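Local coordinates for 3-methyladenine DNA glycosylase (Helicobacter pylori, PDB 1PU6), which excises 3-methyladenine from alkylated DNA, acting as a helix-hairpin-helix glycosylase of base excision repair, at residues A10-D15 with A187-T192; V118-L123 with I129-A134; S133-L138 with E165-L170; L155-L160 with Q171-K176. One frame throughout, in Å; residues are numbered along the deposited sequence.

Contact 1: residues A10-D15 with A187-T192; sequences ALKSLD and ALYENT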
loop_
_atom_site.group_PDB
_atom_site.type_symbol
_atom_site.label_atom_id
_atom_site.label_comp_id
_atom_site.label_asym_id
_atom_site.label_seq_id
_atom_site.Cartn_x
_atom_site.Cartn_y
_atom_site.Cartn_z
ATOM N N ALA A 10 1.086 8.628 -20.233
ATOM C CA ALA A 10 1.776 9.905 -19.972
ATOM C C ALA A 10 2.771 9.801 -18.826
ATOM O O ALA A 10 3.935 10.272 -18.931
ATOM C CB ALA A 10 0.742 11.014 -19.682
ATOM N N LEU A 11 2.366 9.153 -17.750
ATOM C CA LEU A 11 3.260 9.037 -16.604
ATOM C C LEU A 11 4.426 8.083 -16.919
ATOM O O LEU A 11 5.608 8.339 -16.518
ATOM C CB LEU A 11 2.486 8.561 -15.373
ATOM C CG LEU A 11 1.519 9.605 -14.753
ATOM C CD1 LEU A 11 0.666 8.962 -13.660
ATOM C CD2 LEU A 11 2.310 10.816 -14.179
ATOM N N LYS A 12 4.122 7.005 -17.653
ATOM C CA LYS A 12 5.143 6.058 -18.053
ATOM C C LYS A 12 6.272 6.776 -18.838
ATOM O O LYS A 12 7.483 6.469 -18.677
ATOM C CB LYS A 12 4.533 4.947 -18.915
ATOM C CG LYS A 12 5.515 3.881 -19.392
ATOM C CD LYS A 12 5.972 3.039 -18.229
ATOM C CE LYS A 12 6.378 1.636 -18.707
ATOM N NZ LYS A 12 7.786 1.728 -19.096
ATOM N N SER A 13 5.874 7.721 -19.670
ATOM C CA SER A 13 6.845 8.441 -20.523
ATOM C C SER A 13 7.821 9.316 -19.722
ATOM O O SER A 13 8.846 9.745 -20.242
ATOM C CB SER A 13 6.079 9.276 -21.542
ATOM O OG SER A 13 5.676 10.500 -20.952
ATOM N N LEU A 14 7.510 9.591 -18.455
ATOM C CA LEU A 14 8.408 10.431 -17.627
ATOM C C LEU A 14 9.519 9.674 -16.879
ATOM O O LEU A 14 10.418 10.309 -16.285
ATOM C CB LEU A 14 7.585 11.218 -16.587
ATOM C CG LEU A 14 6.483 12.121 -17.131
ATOM C CD1 LEU A 14 5.720 12.765 -15.898
ATOM C CD2 LEU A 14 7.100 13.147 -18.105
ATOM N N ASP A 15 9.473 8.333 -16.884
ATOM C CA ASP A 15 10.465 7.494 -16.173
ATOM C C ASP A 15 10.602 7.840 -14.658
ATOM O O ASP A 15 11.708 7.915 -14.094
ATOM C CB ASP A 15 11.830 7.516 -16.883
ATOM C CG ASP A 15 11.836 6.747 -18.199
ATOM O OD1 ASP A 15 11.477 5.541 -18.207
ATOM O OD2 ASP A 15 12.193 7.264 -19.282
ATOM N N ALA A 187 1.314 -4.403 -22.808
ATOM C CA ALA A 187 2.372 -4.253 -23.818
ATOM C C ALA A 187 3.357 -3.108 -23.502
ATOM O O ALA A 187 4.531 -3.114 -24.012
ATOM C CB ALA A 187 1.715 -4.100 -25.203
ATOM N N LEU A 188 2.949 -2.156 -22.649
ATOM C CA LEU A 188 3.879 -1.113 -22.150
ATOM C C LEU A 188 5.097 -1.722 -21.438
ATOM O O LEU A 188 6.181 -1.068 -21.346
ATOM C CB LEU A 188 3.187 -0.150 -21.153
ATOM C CG LEU A 188 2.068 0.764 -21.687
ATOM C CD1 LEU A 188 1.500 1.543 -20.533
ATOM C CD2 LEU A 188 2.661 1.731 -22.754
ATOM N N TYR A 189 4.920 -2.954 -20.947
ATOM C CA TYR A 189 5.964 -3.677 -20.241
ATOM C C TYR A 189 6.395 -4.920 -21.009
ATOM O O TYR A 189 6.947 -5.860 -20.414
ATOM C CB TYR A 189 5.427 -4.060 -18.840
ATOM C CG TYR A 189 5.046 -2.841 -18.016
ATOM C CD1 TYR A 189 6.006 -2.132 -17.240
ATOM C CD2 TYR A 189 3.724 -2.365 -18.032
ATOM C CE1 TYR A 189 5.617 -0.988 -16.462
ATOM C CE2 TYR A 189 3.346 -1.238 -17.309
ATOM C CZ TYR A 189 4.292 -0.542 -16.523
ATOM O OH TYR A 189 3.867 0.582 -15.821
ATOM N N GLU A 190 6.122 -4.922 -22.317
ATOM C CA GLU A 190 6.483 -6.038 -23.201
ATOM C C GLU A 190 5.966 -7.389 -22.645
ATOM O O GLU A 190 6.615 -8.431 -22.789
ATOM C CB GLU A 190 8.019 -6.025 -23.462
ATOM C CG GLU A 190 8.464 -4.656 -24.007
ATOM C CD GLU A 190 9.922 -4.557 -24.442
ATOM O OE1 GLU A 190 10.770 -5.271 -23.875
ATOM O OE2 GLU A 190 10.226 -3.737 -25.357
ATOM N N ASN A 191 4.764 -7.358 -22.064
ATOM C CA ASN A 191 4.093 -8.548 -21.520
ATOM C C ASN A 191 4.934 -9.250 -20.444
ATOM O O ASN A 191 4.814 -10.472 -20.286
ATOM C CB ASN A 191 3.692 -9.550 -22.657
ATOM C CG ASN A 191 2.694 -8.964 -23.633
ATOM O OD1 ASN A 191 2.074 -7.935 -23.362
ATOM N ND2 ASN A 191 2.506 -9.642 -24.789
ATOM N N THR A 192 5.781 -8.500 -19.714
ATOM C CA THR A 192 6.656 -9.095 -18.679
ATOM C C THR A 192 6.130 -9.026 -17.286
ATOM O O THR A 192 6.681 -9.694 -16.380
ATOM C CB THR A 192 8.081 -8.501 -18.666
ATOM O OG1 THR A 192 8.049 -7.108 -18.333
ATOM C CG2 THR A 192 8.715 -8.578 -20.024
#

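Contact 2: residues V118-L123 with I129-A134; sequences VTREWL and IGKESA. Unlike the reference sequence in segment 118-123: R120 (reference Lys).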
loop_
_atom_site.group_PDB
_atom_site.type_symbol
_atom_site.label_atom_id
_atom_site.label_comp_id
_atom_site.label_asym_id
_atom_site.label_seq_id
_atom_site.Cartn_x
_atom_site.Cartn_y
_atom_site.Cartn_z
ATOM N N VAL A 118 -7.436 -13.546 1.725
ATOM C CA VAL A 118 -7.994 -12.311 2.265
ATOM C C VAL A 118 -8.875 -11.564 1.231
ATOM O O VAL A 118 -8.609 -11.607 0.020
ATOM C CB VAL A 118 -6.877 -11.391 2.842
ATOM C CG1 VAL A 118 -6.004 -10.877 1.769
ATOM C CG2 VAL A 118 -7.485 -10.273 3.727
ATOM N N THR A 119 -9.937 -10.927 1.738
ATOM C CA THR A 119 -10.770 -10.040 0.939
ATOM C C THR A 119 -10.707 -8.612 1.482
ATOM O O THR A 119 -10.387 -8.381 2.680
ATOM C CB THR A 119 -12.234 -10.445 0.922
ATOM O OG1 THR A 119 -12.762 -10.374 2.256
ATOM C CG2 THR A 119 -12.410 -11.861 0.487
ATOM N N ARG A 120 -11.005 -7.654 0.623
ATOM C CA ARG A 120 -11.047 -6.267 1.065
ATOM C C ARG A 120 -12.012 -6.074 2.272
ATOM O O ARG A 120 -11.680 -5.340 3.224
ATOM C CB ARG A 120 -11.484 -5.401 -0.094
ATOM C CG ARG A 120 -11.363 -3.937 0.245
ATOM C CD ARG A 120 -12.229 -3.114 -0.609
ATOM N NE ARG A 120 -11.647 -1.803 -0.912
ATOM C CZ ARG A 120 -12.345 -0.723 -1.225
ATOM N NH1 ARG A 120 -13.704 -0.729 -1.191
ATOM N NH2 ARG A 120 -11.672 0.399 -1.582
ATOM N N GLU A 121 -13.176 -6.718 2.222
ATOM C CA GLU A 121 -14.159 -6.490 3.292
ATOM C C GLU A 121 -13.672 -7.053 4.632
ATOM O O GLU A 121 -13.972 -6.466 5.698
ATOM C CB GLU A 121 -15.508 -7.076 2.866
ATOM C CG GLU A 121 -16.106 -6.304 1.671
ATOM C CD GLU A 121 -15.429 -6.662 0.307
ATOM O OE1 GLU A 121 -15.398 -5.751 -0.597
ATOM O OE2 GLU A 121 -14.877 -7.821 0.096
ATOM N N TRP A 122 -12.934 -8.172 4.590
ATOM C CA TRP A 122 -12.336 -8.682 5.816
ATOM C C TRP A 122 -11.379 -7.608 6.440
ATOM O O TRP A 122 -11.417 -7.307 7.650
ATOM C CB TRP A 122 -11.579 -9.987 5.495
ATOM C CG TRP A 122 -11.109 -10.670 6.786
ATOM C CD1 TRP A 122 -11.771 -11.683 7.479
ATOM C CD2 TRP A 122 -9.892 -10.408 7.516
ATOM N NE1 TRP A 122 -11.071 -11.993 8.629
ATOM C CE2 TRP A 122 -9.880 -11.288 8.637
ATOM C CE3 TRP A 122 -8.800 -9.539 7.315
ATOM C CZ2 TRP A 122 -8.827 -11.267 9.616
ATOM C CZ3 TRP A 122 -7.725 -9.563 8.266
ATOM C CH2 TRP A 122 -7.786 -10.407 9.407
ATOM N N LEU A 123 -10.574 -6.974 5.602
ATOM C CA LEU A 123 -9.595 -5.942 6.123
ATOM C C LEU A 123 -10.353 -4.698 6.685
ATOM O O LEU A 123 -9.981 -4.160 7.757
ATOM C CB LEU A 123 -8.657 -5.518 5.005
ATOM C CG LEU A 123 -7.627 -6.612 4.662
ATOM C CD1 LEU A 123 -6.949 -6.250 3.312
ATOM C CD2 LEU A 123 -6.553 -6.769 5.814
ATOM N N ILE A 129 -8.689 0.353 10.082
ATOM C CA ILE A 129 -8.042 0.221 8.782
ATOM C C ILE A 129 -8.948 0.887 7.732
ATOM O O ILE A 129 -10.050 0.383 7.444
ATOM C CB ILE A 129 -7.787 -1.268 8.422
ATOM C CG1 ILE A 129 -6.811 -1.892 9.430
ATOM C CG2 ILE A 129 -7.268 -1.401 6.922
ATOM C CD1 ILE A 129 -6.303 -3.227 9.064
ATOM N N GLY A 130 -8.502 2.002 7.151
ATOM C CA GLY A 130 -9.273 2.662 6.097
ATOM C C GLY A 130 -9.076 2.007 4.712
ATOM O O GLY A 130 -8.295 1.034 4.548
ATOM N N LYS A 131 -9.806 2.521 3.735
ATOM C CA LYS A 131 -9.757 1.919 2.391
ATOM C C LYS A 131 -8.370 1.972 1.751
ATOM O O LYS A 131 -7.942 0.993 1.123
ATOM C CB LYS A 131 -10.828 2.559 1.475
ATOM C CG LYS A 131 -12.162 2.038 1.813
ATOM C CD LYS A 131 -13.222 2.743 0.970
ATOM C CE LYS A 131 -14.599 2.163 1.328
ATOM N NZ LYS A 131 -15.607 2.747 0.512
ATOM N N GLU A 132 -7.674 3.099 1.892
ATOM C CA GLU A 132 -6.327 3.236 1.321
ATOM C C GLU A 132 -5.396 2.183 1.892
ATOM O O GLU A 132 -4.656 1.531 1.131
ATOM C CB GLU A 132 -5.800 4.674 1.528
ATOM C CG GLU A 132 -4.426 4.888 0.864
ATOM C CD GLU A 132 -3.876 6.311 1.096
ATOM O OE1 GLU A 132 -2.629 6.535 1.039
ATOM O OE2 GLU A 132 -4.694 7.222 1.343
ATOM N N SER A 133 -5.415 2.006 3.218
ATOM C CA SER A 133 -4.561 1.000 3.881
ATOM C C SER A 133 -4.989 -0.417 3.483
ATOM O O SER A 133 -4.091 -1.279 3.194
ATOM C CB SER A 133 -4.637 1.123 5.409
ATOM O OG SER A 133 -3.846 2.248 5.871
ATOM N N ALA A 134 -6.306 -0.695 3.444
ATOM C CA ALA A 134 -6.758 -2.072 3.058
ATOM C C ALA A 134 -6.292 -2.383 1.602
ATOM O O ALA A 134 -5.783 -3.481 1.300
ATOM C CB ALA A 134 -8.270 -2.188 3.088
#

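Contact 3: residues S133-L138 with E165-L170; sequences SADAIL and EDYDEL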
loop_
_atom_site.group_PDB
_atom_site.type_symbol
_atom_site.label_atom_id
_atom_site.label_comp_id
_atom_site.label_asym_id
_atom_site.label_seq_id
_atom_site.Cartn_x
_atom_site.Cartn_y
_atom_site.Cartn_z
ATOM N N SER A 133 -5.415 2.006 3.218
ATOM C CA SER A 133 -4.561 1.000 3.881
ATOM C C SER A 133 -4.989 -0.417 3.483
ATOM O O SER A 133 -4.091 -1.279 3.194
ATOM C CB SER A 133 -4.637 1.123 5.409
ATOM O OG SER A 133 -3.846 2.248 5.871
ATOM N N ALA A 134 -6.306 -0.695 3.444
ATOM C CA ALA A 134 -6.758 -2.072 3.058
ATOM C C ALA A 134 -6.292 -2.383 1.602
ATOM O O ALA A 134 -5.783 -3.481 1.300
ATOM C CB ALA A 134 -8.270 -2.188 3.088
ATOM N N ASP A 135 -6.482 -1.425 0.719
ATOM C CA ASP A 135 -6.079 -1.685 -0.696
ATOM C C ASP A 135 -4.565 -1.788 -0.859
ATOM O O ASP A 135 -4.064 -2.577 -1.708
ATOM C CB ASP A 135 -6.646 -0.602 -1.565
ATOM C CG ASP A 135 -8.148 -0.764 -1.765
ATOM O OD1 ASP A 135 -8.818 0.215 -2.171
ATOM O OD2 ASP A 135 -8.758 -1.827 -1.458
ATOM N N ALA A 136 -3.815 -1.006 -0.077
ATOM C CA ALA A 136 -2.343 -1.099 -0.149
ATOM C C ALA A 136 -1.867 -2.470 0.344
ATOM O O ALA A 136 -0.916 -3.060 -0.210
ATOM C CB ALA A 136 -1.675 0.046 0.660
ATOM N N ILE A 137 -2.546 -3.018 1.367
ATOM C CA ILE A 137 -2.216 -4.385 1.783
ATOM C C ILE A 137 -2.538 -5.370 0.628
ATOM O O ILE A 137 -1.726 -6.252 0.267
ATOM C CB ILE A 137 -3.019 -4.753 3.074
ATOM C CG1 ILE A 137 -2.528 -3.910 4.266
ATOM C CG2 ILE A 137 -2.948 -6.318 3.348
ATOM C CD1 ILE A 137 -3.464 -3.979 5.531
ATOM N N LEU A 138 -3.752 -5.256 0.042
ATOM C CA LEU A 138 -4.128 -6.200 -1.049
ATOM C C LEU A 138 -3.147 -6.160 -2.253
ATOM O O LEU A 138 -2.731 -7.229 -2.794
ATOM C CB LEU A 138 -5.530 -5.911 -1.591
ATOM C CG LEU A 138 -6.622 -6.252 -0.580
ATOM C CD1 LEU A 138 -7.981 -5.697 -1.009
ATOM C CD2 LEU A 138 -6.754 -7.748 -0.256
ATOM N N GLU A 165 -14.670 12.596 -5.662
ATOM C CA GLU A 165 -14.348 12.642 -4.241
ATOM C C GLU A 165 -14.512 11.284 -3.565
ATOM O O GLU A 165 -13.845 11.034 -2.550
ATOM C CB GLU A 165 -15.191 13.719 -3.534
ATOM C CG GLU A 165 -14.503 15.085 -3.522
ATOM C CD GLU A 165 -15.348 16.195 -4.108
ATOM O OE1 GLU A 165 -15.310 16.356 -5.346
ATOM O OE2 GLU A 165 -16.025 16.921 -3.324
ATOM N N ASP A 166 -15.351 10.393 -4.111
ATOM C CA ASP A 166 -15.606 9.126 -3.452
ATOM C C ASP A 166 -14.494 8.125 -3.736
ATOM O O ASP A 166 -14.144 7.923 -4.916
ATOM C CB ASP A 166 -16.935 8.570 -3.929
ATOM C CG ASP A 166 -17.242 7.243 -3.327
ATOM O OD1 ASP A 166 -17.748 7.209 -2.162
ATOM O OD2 ASP A 166 -16.997 6.171 -3.938
ATOM N N TYR A 167 -13.962 7.492 -2.681
ATOM C CA TYR A 167 -12.795 6.588 -2.867
ATOM C C TYR A 167 -13.086 5.501 -3.914
ATOM O O TYR A 167 -12.266 5.289 -4.797
ATOM C CB TYR A 167 -12.365 5.929 -1.505
ATOM C CG TYR A 167 -11.137 5.057 -1.607
ATOM C CD1 TYR A 167 -9.898 5.507 -1.099
ATOM C CD2 TYR A 167 -11.194 3.819 -2.252
ATOM C CE1 TYR A 167 -8.755 4.734 -1.217
ATOM C CE2 TYR A 167 -10.084 3.068 -2.422
ATOM C CZ TYR A 167 -8.862 3.505 -1.884
ATOM O OH TYR A 167 -7.743 2.708 -2.073
ATOM N N ASP A 168 -14.201 4.771 -3.805
ATOM C CA ASP A 168 -14.403 3.601 -4.684
ATOM C C ASP A 168 -14.623 3.975 -6.161
ATOM O O ASP A 168 -14.262 3.234 -7.096
ATOM C CB ASP A 168 -15.575 2.738 -4.229
ATOM C CG ASP A 168 -15.290 2.008 -2.898
ATOM O OD1 ASP A 168 -16.254 1.584 -2.202
ATOM O OD2 ASP A 168 -14.161 1.842 -2.441
ATOM N N GLU A 169 -15.231 5.133 -6.371
ATOM C CA GLU A 169 -15.440 5.645 -7.734
ATOM C C GLU A 169 -14.155 6.174 -8.359
ATOM O O GLU A 169 -13.913 5.952 -9.523
ATOM C CB GLU A 169 -16.505 6.744 -7.687
ATOM C CG GLU A 169 -17.860 6.117 -7.298
ATOM C CD GLU A 169 -19.005 7.125 -7.246
ATOM O OE1 GLU A 169 -20.119 6.751 -6.757
ATOM O OE2 GLU A 169 -18.825 8.267 -7.725
ATOM N N LEU A 170 -13.302 6.780 -7.536
ATOM C CA LEU A 170 -11.983 7.226 -7.971
ATOM C C LEU A 170 -11.119 5.998 -8.358
ATOM O O LEU A 170 -10.466 5.940 -9.403
ATOM C CB LEU A 170 -11.352 7.963 -6.803
ATOM C CG LEU A 170 -10.261 8.989 -7.020
ATOM C CD1 LEU A 170 -9.302 9.206 -5.842
ATOM C CD2 LEU A 170 -9.855 9.561 -8.377
#

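Contact 4: residues L155-L160 with Q171-K176; sequences LFLKKL and QHFFEK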
loop_
_atom_site.group_PDB
_atom_site.type_symbol
_atom_site.label_atom_id
_atom_site.label_comp_id
_atom_site.label_asym_id
_atom_site.label_seq_id
_atom_site.Cartn_x
_atom_site.Cartn_y
_atom_site.Cartn_z
ATOM N N LEU A 155 -6.172 14.842 -6.109
ATOM C CA LEU A 155 -5.697 16.178 -6.473
ATOM C C LEU A 155 -5.098 16.171 -7.847
ATOM O O LEU A 155 -5.288 17.148 -8.585
ATOM C CB LEU A 155 -4.632 16.682 -5.471
ATOM C CG LEU A 155 -5.160 17.031 -4.063
ATOM C CD1 LEU A 155 -4.013 17.323 -3.120
ATOM C CD2 LEU A 155 -6.139 18.228 -4.116
ATOM N N PHE A 156 -4.374 15.083 -8.198
ATOM C CA PHE A 156 -3.795 14.888 -9.537
ATOM C C PHE A 156 -4.902 14.890 -10.613
ATOM O O PHE A 156 -4.800 15.594 -11.631
ATOM C CB PHE A 156 -2.972 13.566 -9.549
ATOM C CG PHE A 156 -2.436 13.182 -10.910
ATOM C CD1 PHE A 156 -3.209 12.451 -11.813
ATOM C CD2 PHE A 156 -1.143 13.538 -11.272
ATOM C CE1 PHE A 156 -2.697 12.118 -13.074
ATOM C CE2 PHE A 156 -0.609 13.185 -12.516
ATOM C CZ PHE A 156 -1.374 12.470 -13.418
ATOM N N LEU A 157 -5.975 14.134 -10.397
ATOM C CA LEU A 157 -7.066 14.081 -11.384
ATOM C C LEU A 157 -7.835 15.395 -11.438
ATOM O O LEU A 157 -8.181 15.853 -12.534
ATOM C CB LEU A 157 -8.017 12.954 -11.049
ATOM C CG LEU A 157 -8.181 11.715 -11.872
ATOM C CD1 LEU A 157 -9.524 10.975 -11.498
ATOM C CD2 LEU A 157 -8.040 11.892 -13.412
ATOM N N LYS A 158 -8.029 16.030 -10.277
ATOM C CA LYS A 158 -8.708 17.336 -10.183
ATOM C C LYS A 158 -7.971 18.376 -11.016
ATOM O O LYS A 158 -8.617 19.203 -11.690
ATOM C CB LYS A 158 -8.826 17.776 -8.702
ATOM C CG LYS A 158 -9.578 19.112 -8.417
ATOM C CD LYS A 158 -9.397 19.560 -6.973
ATOM C CE LYS A 158 -9.957 20.998 -6.768
ATOM N NZ LYS A 158 -10.106 21.370 -5.313
ATOM N N LYS A 159 -6.636 18.351 -11.005
ATOM C CA LYS A 159 -5.857 19.318 -11.793
ATOM C C LYS A 159 -6.089 19.100 -13.288
ATOM O O LYS A 159 -6.049 20.060 -14.084
ATOM C CB LYS A 159 -4.377 19.257 -11.436
ATOM C CG LYS A 159 -3.494 20.270 -12.201
ATOM N N LEU A 160 -6.356 17.848 -13.671
ATOM C CA LEU A 160 -6.680 17.515 -15.068
ATOM C C LEU A 160 -8.159 17.744 -15.428
ATOM O O LEU A 160 -8.550 17.519 -16.575
ATOM C CB LEU A 160 -6.308 16.051 -15.362
ATOM C CG LEU A 160 -4.829 15.716 -15.237
ATOM C CD1 LEU A 160 -4.637 14.203 -15.319
ATOM C CD2 LEU A 160 -4.038 16.462 -16.317
ATOM N N GLN A 171 -11.142 4.989 -7.487
ATOM C CA GLN A 171 -10.498 3.723 -7.810
ATOM C C GLN A 171 -11.035 3.072 -9.130
ATOM O O GLN A 171 -10.269 2.551 -9.959
ATOM C CB GLN A 171 -10.688 2.762 -6.663
ATOM C CG GLN A 171 -10.142 1.395 -6.900
ATOM C CD GLN A 171 -10.229 0.599 -5.608
ATOM O OE1 GLN A 171 -11.349 0.322 -5.141
ATOM N NE2 GLN A 171 -9.075 0.288 -5.000
ATOM N N HIS A 172 -12.359 3.043 -9.288
ATOM C CA HIS A 172 -12.912 2.411 -10.465
ATOM C C HIS A 172 -12.531 3.165 -11.725
ATOM O O HIS A 172 -12.234 2.542 -12.752
ATOM C CB HIS A 172 -14.463 2.336 -10.383
ATOM C CG HIS A 172 -15.069 1.456 -11.459
ATOM N ND1 HIS A 172 -16.270 1.744 -12.073
ATOM C CD2 HIS A 172 -14.652 0.280 -11.995
ATOM C CE1 HIS A 172 -16.559 0.803 -12.962
ATOM N NE2 HIS A 172 -15.580 -0.082 -12.958
ATOM N N PHE A 173 -12.489 4.506 -11.654
ATOM C CA PHE A 173 -11.998 5.287 -12.789
ATOM C C PHE A 173 -10.588 4.835 -13.160
ATOM O O PHE A 173 -10.273 4.596 -14.358
ATOM C CB PHE A 173 -11.919 6.816 -12.440
ATOM C CG PHE A 173 -11.188 7.625 -13.508
ATOM C CD1 PHE A 173 -9.799 7.840 -13.417
ATOM C CD2 PHE A 173 -11.874 8.123 -14.638
ATOM C CE1 PHE A 173 -9.126 8.562 -14.372
ATOM C CE2 PHE A 173 -11.167 8.854 -15.629
ATOM C CZ PHE A 173 -9.798 9.049 -15.495
ATOM N N PHE A 174 -9.693 4.704 -12.161
ATOM C CA PHE A 174 -8.291 4.308 -12.477
ATOM C C PHE A 174 -8.190 2.858 -12.999
ATOM O O PHE A 174 -7.507 2.593 -14.006
ATOM C CB PHE A 174 -7.369 4.586 -11.290
ATOM C CG PHE A 174 -6.848 6.006 -11.262
ATOM C CD1 PHE A 174 -5.844 6.412 -12.150
ATOM C CD2 PHE A 174 -7.374 6.961 -10.358
ATOM C CE1 PHE A 174 -5.367 7.747 -12.165
ATOM C CE2 PHE A 174 -6.900 8.301 -10.328
ATOM C CZ PHE A 174 -5.895 8.699 -11.243
ATOM N N GLU A 175 -8.954 1.944 -12.403
ATOM C CA GLU A 175 -8.915 0.532 -12.845
ATOM C C GLU A 175 -9.518 0.323 -14.226
ATOM O O GLU A 175 -8.961 -0.425 -15.052
ATOM C CB GLU A 175 -9.619 -0.405 -11.831
ATOM C CG GLU A 175 -8.786 -0.543 -10.554
ATOM C CD GLU A 175 -9.455 -1.380 -9.455
ATOM O OE1 GLU A 175 -8.866 -1.543 -8.334
ATOM O OE2 GLU A 175 -10.567 -1.896 -9.713
ATOM N N LYS A 176 -10.699 0.896 -14.447
ATOM C CA LYS A 176 -11.433 0.545 -15.666
ATOM C C LYS A 176 -10.724 0.953 -16.978
ATOM O O LYS A 176 -10.838 0.247 -17.988
ATOM C CB LYS A 176 -12.876 1.069 -15.600
ATOM C CG LYS A 176 -13.085 2.530 -15.911
ATOM C CD LYS A 176 -14.510 2.963 -15.420
ATOM C CE LYS A 176 -15.219 3.958 -16.331
ATOM N NZ LYS A 176 -15.448 3.418 -17.719
#

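Contact 1: residues A10-D15 with A187-T192
K12, at the C-terminal part of helix 4-12, reaches across to Y189 and L188 in the loop that follows helix 182-187. Its CG lies anti to the backbone N (chi1 -180°), and bends at chi2 and chi4 carry the chain over to the tyrosine. CE makes the closest touch, 3.5 Å from Y189 CE1, and K12 CD stands 4.0 Å from Y189 OH; lysine chain and ring cross obliquely. K12 CE also comes within 3.8 Å of L188 O, while L188 CB is 4.4 Å from K12 CE. The ring itself is fixed from its far end, where Y189 OH hydrogen bonds to the carboxylated lysine at position 205, and it also packs on L198 and R201 of helix 195-203. No hydrogen bond or salt bridge joins the two segments. The contact therefore rests on lysine methylenes, chiefly CE, against the CE1-CZ part of the tyrosine ring, with K12 NZ, 3.9 Å from L188 O, adding at most a weak electrostatic attraction.

Contact 2: residues V118-L123 with I129-A134
L123 and A134 bring their CA atoms to 5.7 Å, the closest backbone approach between helix 120-124 and the start of helix 131-141, which are joined by a short hairpin. The small side chain of A134 permits this: its CB meets L123 CB at 3.9 Å, while L123 CD1 rests 3.6 Å from A134 O. At the hairpin, I129 turns its branched carbon toward the end of the first helix, with CB 3.7 Å from L123 O. G130 sits at the N-cap position of the second helix and T119 at that of the first, where T119 OG1 accepts from W122 N at 3.2 Å. Farther out, the extended chain of K131 crosses the guanidinium of R120, where the reference sequence has Lys; K131 CG lies over one face, offset toward the rim, and K131 CD is 3.8 Å from R120 NH2. R120 NH1 and K131 NZ are 4.3 Å apart, but they share a counterion: D168 of helix 167-179 forms a salt bridge to each, through OD2 and OD1 respectively, and D135 OD1 takes R120 NH2. The sequence and topology are those of the helix-hairpin-helix motif, which in relatives grips the DNA backbone. The L123-A134 contact packs its two helices together, and D168, with D135 on R120, probably offsets the charge of the two cations and ties the motif to helix 167-179.

Contact 3: residues S133-L138 with E165-L170
Y167 and D135 reach toward each other from opposite directions, and one hydrogen bond joins segments 133-138 and 165-170, Y167 OH to D135 OD1 at 2.7 Å. The tyrosine covers most of the gap, since even the nearest alpha carbons, D135 CA and D168 CA, are 10.6 Å apart. With CG anti to the backbone N, its ring projects from the first turn of its helix straight at the aspartate. In D135 a chi1 of -74° brings the carboxylate toward Y167, and a chi2 of 162° sets OD1 at the ring edge, 3.1 Å from Y167 CE2. The hydroxyl meets OD1 on the anti side, 17° out of the carboxylate plane, and carboxylate and ring planes are steeply inclined to each other. The helix carrying Y167 is capped just before it: D166 OD2 accepts from E169 N at 3.2 Å through its anti lone pair. Beyond the pair, R120 and Q171 are the other partners of D135 OD1, and Y167 packs on R120. A single carboxylate oxygen of a buried residue thus gathers three donors from three different residues, which would probably stabilise the charged form of D135, fix the rotation of the carboxylate and draw helices 120-124, 131-141 and 167-179 to one point.

Contact 4: residues L155-L160 with Q171-K176
L157 of helix 151-159 presses its branched end against two consecutive phenylalanines of helix 167-179. Both methyls meet F173: L157 CD2 stands 3.6 Å from F173 CE1 and L157 CD1 lies 3.7 Å from F173 CD1. The branch point goes to the other ring, L157 CG being 3.8 Å from F174 CZ, and L157 CD1 also approaches F174 CE2 at 3.9 Å. The leucine's first torsion is unusual, chi1 -112°, well off a staggered value; in this conformation it meets both rings. The rings in turn brace each other, with F173 CD1 over one face of F174, offset toward the rim. F173, with CG anti to its backbone N (chi1 170°), takes both methyls, while F174 takes CG and CD1. In the next shell, L170, one turn earlier on the same helix, also packs on L157. I7 of helix 4-12 touches both L157 and F173, while I164 backs F173 and I206 backs F174. S4 OG hydrogen bonds to F174 O, adding a polar tie to the N terminus. Such an apolar core, in which N-terminal and C-terminal parts of the chain meet the helices that follow the hairpin motif, belongs to the all-helical fold of the HhH-GPD glycosylases.

From the N terminus, contact 1 leaves helix 4-12 and is completed only at 187-192, so its loop of 171 residues encloses the other three contacts. Contact 2 closes the smallest loop, with five residues between its segments, at the hairpin joining helices 120-124 and 131-141. Contact 3 starts on S133 and A134, where contact 2 ends, and runs forward to helix 167-179. Contact 4 opens inside that loop, on helix 151-159, and closes beyond it on helix 167-179, so contacts 3 and 4 cross. Salt bridges from R120 couple contact 2 to contact 3, and D135 with Q171 couples contact 3 to contact 4. L11 packs on F156, joining contact 4 to the region of contact 1.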